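Local coordinates for protein putative phophotriesterase (Proteus mirabilis, PDB 3RHG) that probably hydrolyses ester bonds using a pair of divalent metal ions, zinc in this crystal, as a member of the phosphotriesterase family, at residues S269-V274 / L317-Q322; A276-I281 / R323-T328. One frame throughout, in Å; residues are numbered along the deposited sequence.

Contact 1: residues S269-V274 / L317-Q322; sequences SVMDTV and LSLLAQ
In Val274 a chi1 of 170° puts CG1 opposite the backbone N and CG2 next to it, and the two methyls therefore reach successive leucines of helix 311-322. CG2 rests against Leu319 CB at 3.7 Å, the two side chains crossing at roughly a right angle, while CG1 comes to 4.1 Å from Leu320 CD2 as these side chains pass each other in opposite directions. The same leucine methyl, Leu320 CD2, also lies 3.8 Å from the carbonyl O of Val274. Leu319 holds CG beside its own N (chi1 -68°) and then runs extended, which carries CD1 across to the preceding turn of helix 270-282. There CD1 touches Val270 CG1 at 3.6 Å. The more exposed Met271 approaches the same methyl, crossing Leu319 at about a right angle: its chain, bent at chi2 and chi3, brings SD within 3.9 Å of Leu319 CD1.

The axes of the short helical segments 270-274 and 317-322 pass 10.2 Å apart at a crossing angle of -55°. Both helices belong to the outer layer of the (beta/alpha)8 barrel of this family; helix 270-282 lies between strands 249-252 and 289-291 in the chain, and helix 311-322 follows the last strand. Helix 270-282 opens with a capping box, in which Asp272 N donates to Ser269 OG at 3.0 Å and Ser269 N reaches Asp272 OD2 from above the carboxylate plane. Phe316 packs on Val270 and Val274, while Tyr60 and Tyr39 of the second subunit pack on Val270 and Leu319, placing this helix pair at the interface between the two subunits. No hydrogen bond spans the two segments, so this crossing depends on the fit of buried methyl and methylene groups, with a more exposed thioether at the margin, rather than on directional bonds.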
# COMPACT_ATOMS: atom_id res chain seq x y z
N SER A 269 3.28 -6.82 1.91
CA SER A 269 3.17 -5.54 2.57
C SER A 269 4.38 -5.33 3.46
O SER A 269 5.10 -6.27 3.80
CB SER A 269 1.91 -5.48 3.43
OG SER A 269 2.04 -6.33 4.55
N VAL A 270 4.62 -4.07 3.82
CA VAL A 270 5.69 -3.76 4.77
C VAL A 270 5.52 -4.56 6.05
O VAL A 270 6.48 -5.16 6.53
CB VAL A 270 5.78 -2.25 5.05
CG1 VAL A 270 6.78 -1.99 6.17
CG2 VAL A 270 6.19 -1.48 3.75
N MET A 271 4.31 -4.57 6.63
CA MET A 271 4.11 -5.32 7.87
C MET A 271 4.35 -6.82 7.70
O MET A 271 4.84 -7.46 8.62
CB MET A 271 2.71 -5.07 8.47
CG MET A 271 2.51 -3.65 9.00
SD MET A 271 3.80 -3.06 10.11
CE MET A 271 3.57 -4.12 11.52
N ASP A 272 4.02 -7.37 6.53
CA ASP A 272 4.33 -8.79 6.24
C ASP A 272 5.83 -9.00 6.40
O ASP A 272 6.30 -10.00 6.95
CB ASP A 272 3.99 -9.19 4.79
CG ASP A 272 2.50 -9.35 4.52
OD1 ASP A 272 1.71 -9.66 5.45
OD2 ASP A 272 2.12 -9.19 3.31
N THR A 273 6.60 -8.08 5.83
CA THR A 273 8.06 -8.25 5.80
C THR A 273 8.68 -7.95 7.17
O THR A 273 9.66 -8.58 7.56
CB THR A 273 8.65 -7.41 4.68
OG1 THR A 273 8.16 -7.96 3.45
CG2 THR A 273 10.18 -7.49 4.66
N VAL A 274 8.08 -7.02 7.91
CA VAL A 274 8.49 -6.80 9.31
C VAL A 274 8.42 -8.13 10.07
O VAL A 274 9.36 -8.52 10.74
CB VAL A 274 7.61 -5.74 10.01
CG1 VAL A 274 7.88 -5.69 11.51
CG2 VAL A 274 7.85 -4.36 9.37
N LEU A 317 13.17 0.08 10.08
CA LEU A 317 13.92 -0.18 11.32
C LEU A 317 13.11 0.20 12.56
O LEU A 317 13.24 -0.47 13.60
CB LEU A 317 15.29 0.53 11.32
CG LEU A 317 16.25 0.06 10.20
CD1 LEU A 317 17.65 0.67 10.39
CD2 LEU A 317 16.34 -1.45 10.14
N SER A 318 12.28 1.25 12.47
CA SER A 318 11.39 1.64 13.58
C SER A 318 10.32 0.59 13.82
O SER A 318 9.97 0.27 14.97
CB SER A 318 10.69 2.98 13.30
OG SER A 318 11.60 4.04 13.42
N LEU A 319 9.77 0.06 12.73
CA LEU A 319 8.80 -1.00 12.83
C LEU A 319 9.39 -2.25 13.49
O LEU A 319 8.71 -2.91 14.29
CB LEU A 319 8.20 -1.32 11.46
CG LEU A 319 7.32 -0.21 10.86
CD1 LEU A 319 6.78 -0.63 9.45
CD2 LEU A 319 6.18 0.18 11.81
N LEU A 320 10.63 -2.60 13.16
CA LEU A 320 11.29 -3.73 13.83
C LEU A 320 11.45 -3.50 15.33
O LEU A 320 11.30 -4.43 16.12
CB LEU A 320 12.66 -4.05 13.22
CG LEU A 320 12.69 -4.64 11.81
CD1 LEU A 320 14.16 -4.75 11.32
CD2 LEU A 320 11.97 -6.01 11.80
N ALA A 321 11.77 -2.26 15.70
CA ALA A 321 11.92 -1.91 17.11
C ALA A 321 10.59 -2.09 17.85
O ALA A 321 10.56 -2.64 18.95
CB ALA A 321 12.42 -0.49 17.23
N GLN A 322 9.50 -1.63 17.24
CA GLN A 322 8.17 -1.78 17.84
C GLN A 322 7.80 -3.25 17.98
O GLN A 322 7.11 -3.65 18.94
CB GLN A 322 7.13 -1.01 17.03
CG GLN A 322 5.73 -1.08 17.60
CD GLN A 322 5.61 -0.42 18.98
OE1 GLN A 322 6.34 0.53 19.28
NE2 GLN A 322 4.70 -0.93 19.81

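Contact 2: residues A276-I281 / R323-T328; sequences AVATLI and RGIDKT
Arg323 lies across Ala278 on helix 270-282. Its CB points toward that helix, and CG, set opposite the backbone N (chi1 167°), drops to 3.5 Å from Ala278 CB. The chain then bends at chi2, and the guanidinium folds back over the same methyl: Ala278 CB sits 3.6 Å from the guanidinium plane, beneath its centre. NE forms a salt bridge with Glu275 and NH1 another with Glu282, so the flat group is gripped by acids before and after the alanine, an arrangement that should stabilise its positive charge and limit rotation of the group. NH2 comes no closer than 3.9 Å to Thr279 OG1, a contact rather than a bond; that hydroxyl is hydrogen-bonded to the carbonyl O of Glu275.

Just beyond the arginine, Gly324 ends helix 311-322 in a Schellman motif, its positive phi (93°) turning the chain back toward helix 270-282. Ile325 enters from this turn. Its CD1 lies 3.8 Å from Ala278 CB, and CG2 meets Ile281 CD1 at 4.0 Å, extending the apolar surface toward helix 327-333, where Ile330 packs on Ile325 and Ile329 on Ile281. Asp326 then serves as N-cap of that helix: its OD1 accepts from Thr328 N at 3.1 Å in a nearly straight bond (171°), met on the anti side of the carboxylate and tilted out of its plane, with a weak second bond from Thr328 OG1.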
# COMPACT_ATOMS: atom_id res chain seq x y z
N ALA A 276 8.29 -11.29 8.81
CA ALA A 276 9.19 -12.29 8.25
C ALA A 276 10.62 -12.05 8.77
O ALA A 276 11.29 -12.97 9.23
CB ALA A 276 9.18 -12.24 6.72
N VAL A 277 11.09 -10.80 8.67
CA VAL A 277 12.45 -10.46 9.10
C VAL A 277 12.61 -10.63 10.61
O VAL A 277 13.60 -11.20 11.09
CB VAL A 277 12.86 -9.04 8.63
CG1 VAL A 277 14.14 -8.55 9.33
CG2 VAL A 277 12.96 -8.99 7.09
N ALA A 278 11.62 -10.17 11.37
CA ALA A 278 11.67 -10.30 12.84
C ALA A 278 11.77 -11.77 13.21
O ALA A 278 12.55 -12.15 14.07
CB ALA A 278 10.43 -9.67 13.50
N THR A 279 10.96 -12.60 12.55
CA THR A 279 10.97 -14.04 12.86
C THR A 279 12.32 -14.71 12.54
O THR A 279 12.84 -15.53 13.32
CB THR A 279 9.78 -14.76 12.22
OG1 THR A 279 8.57 -14.19 12.74
CG2 THR A 279 9.79 -16.27 12.53
N LEU A 280 12.91 -14.37 11.40
CA LEU A 280 14.22 -14.89 11.06
C LEU A 280 15.26 -14.47 12.10
O LEU A 280 16.12 -15.25 12.45
CB LEU A 280 14.64 -14.42 9.67
CG LEU A 280 13.88 -15.07 8.50
CD1 LEU A 280 14.40 -14.50 7.17
CD2 LEU A 280 14.00 -16.60 8.50
N ILE A 281 15.20 -13.22 12.56
CA ILE A 281 16.14 -12.73 13.59
C ILE A 281 15.96 -13.55 14.85
O ILE A 281 16.94 -13.93 15.51
CB ILE A 281 15.95 -11.20 13.87
CG1 ILE A 281 16.34 -10.41 12.60
CG2 ILE A 281 16.70 -10.77 15.15
CD1 ILE A 281 15.93 -8.95 12.61
N ARG A 323 8.28 -4.05 17.02
CA ARG A 323 8.05 -5.49 16.99
C ARG A 323 8.95 -6.22 18.01
O ARG A 323 8.88 -7.45 18.17
CB ARG A 323 8.25 -6.01 15.55
CG ARG A 323 8.35 -7.52 15.36
CD ARG A 323 7.15 -8.29 15.90
NE ARG A 323 7.27 -9.71 15.55
CZ ARG A 323 8.10 -10.56 16.15
NH1 ARG A 323 8.85 -10.16 17.18
NH2 ARG A 323 8.16 -11.82 15.75
N GLY A 324 9.79 -5.46 18.72
CA GLY A 324 10.55 -6.04 19.85
C GLY A 324 11.95 -6.57 19.54
O GLY A 324 12.57 -7.25 20.36
N ILE A 325 12.45 -6.26 18.35
CA ILE A 325 13.80 -6.69 17.97
C ILE A 325 14.84 -5.79 18.64
O ILE A 325 14.65 -4.56 18.73
CB ILE A 325 13.98 -6.65 16.44
CG1 ILE A 325 12.96 -7.59 15.77
CG2 ILE A 325 15.40 -7.05 16.04
CD1 ILE A 325 13.09 -9.05 16.18
N ASP A 326 15.91 -6.40 19.13
CA ASP A 326 16.95 -5.71 19.89
C ASP A 326 17.64 -4.62 19.06
O ASP A 326 17.93 -4.81 17.87
CB ASP A 326 17.99 -6.73 20.38
CG ASP A 326 18.80 -6.23 21.57
OD1 ASP A 326 19.31 -5.08 21.56
OD2 ASP A 326 18.95 -7.01 22.53
N LYS A 327 17.90 -3.49 19.66
CA LYS A 327 18.56 -2.41 19.01
C LYS A 327 19.91 -2.80 18.45
O LYS A 327 20.31 -2.33 17.44
CB LYS A 327 18.69 -1.22 19.96
CG LYS A 327 19.70 -0.20 19.54
CD LYS A 327 19.59 1.07 20.34
CE LYS A 327 20.74 1.99 20.07
NZ LYS A 327 20.54 2.75 18.84
N THR A 328 20.62 -3.67 19.14
CA THR A 328 21.95 -4.08 18.69
C THR A 328 21.89 -4.76 17.33
O THR A 328 22.78 -4.58 16.50
CB THR A 328 22.67 -4.98 19.72
OG1 THR A 328 21.88 -6.14 19.99
CG2 THR A 328 22.89 -4.23 21.01

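Contacts 1 and 2 follow one another along helix 270-282, their centres about 9 Å apart, and the second begins where helix 311-322 ends. The seam between them is mostly apolar: Val274 CG1 lies 4.1 Å from Arg323 CB, and Leu320 CD2 is 4.2 Å from Val277 CG1. Leu320 O and Ile325 N, 3.1 Å apart, probably form a hydrogen bond across the helix-ending turn. Both contacts lie away from the two-zinc site. The side chain of Val270, in contact 1, is about 13 Å from the bound benzoic acid, yet the chain running between the paired segments carries Asp294, a zinc ligand that also lines the benzoic acid pocket.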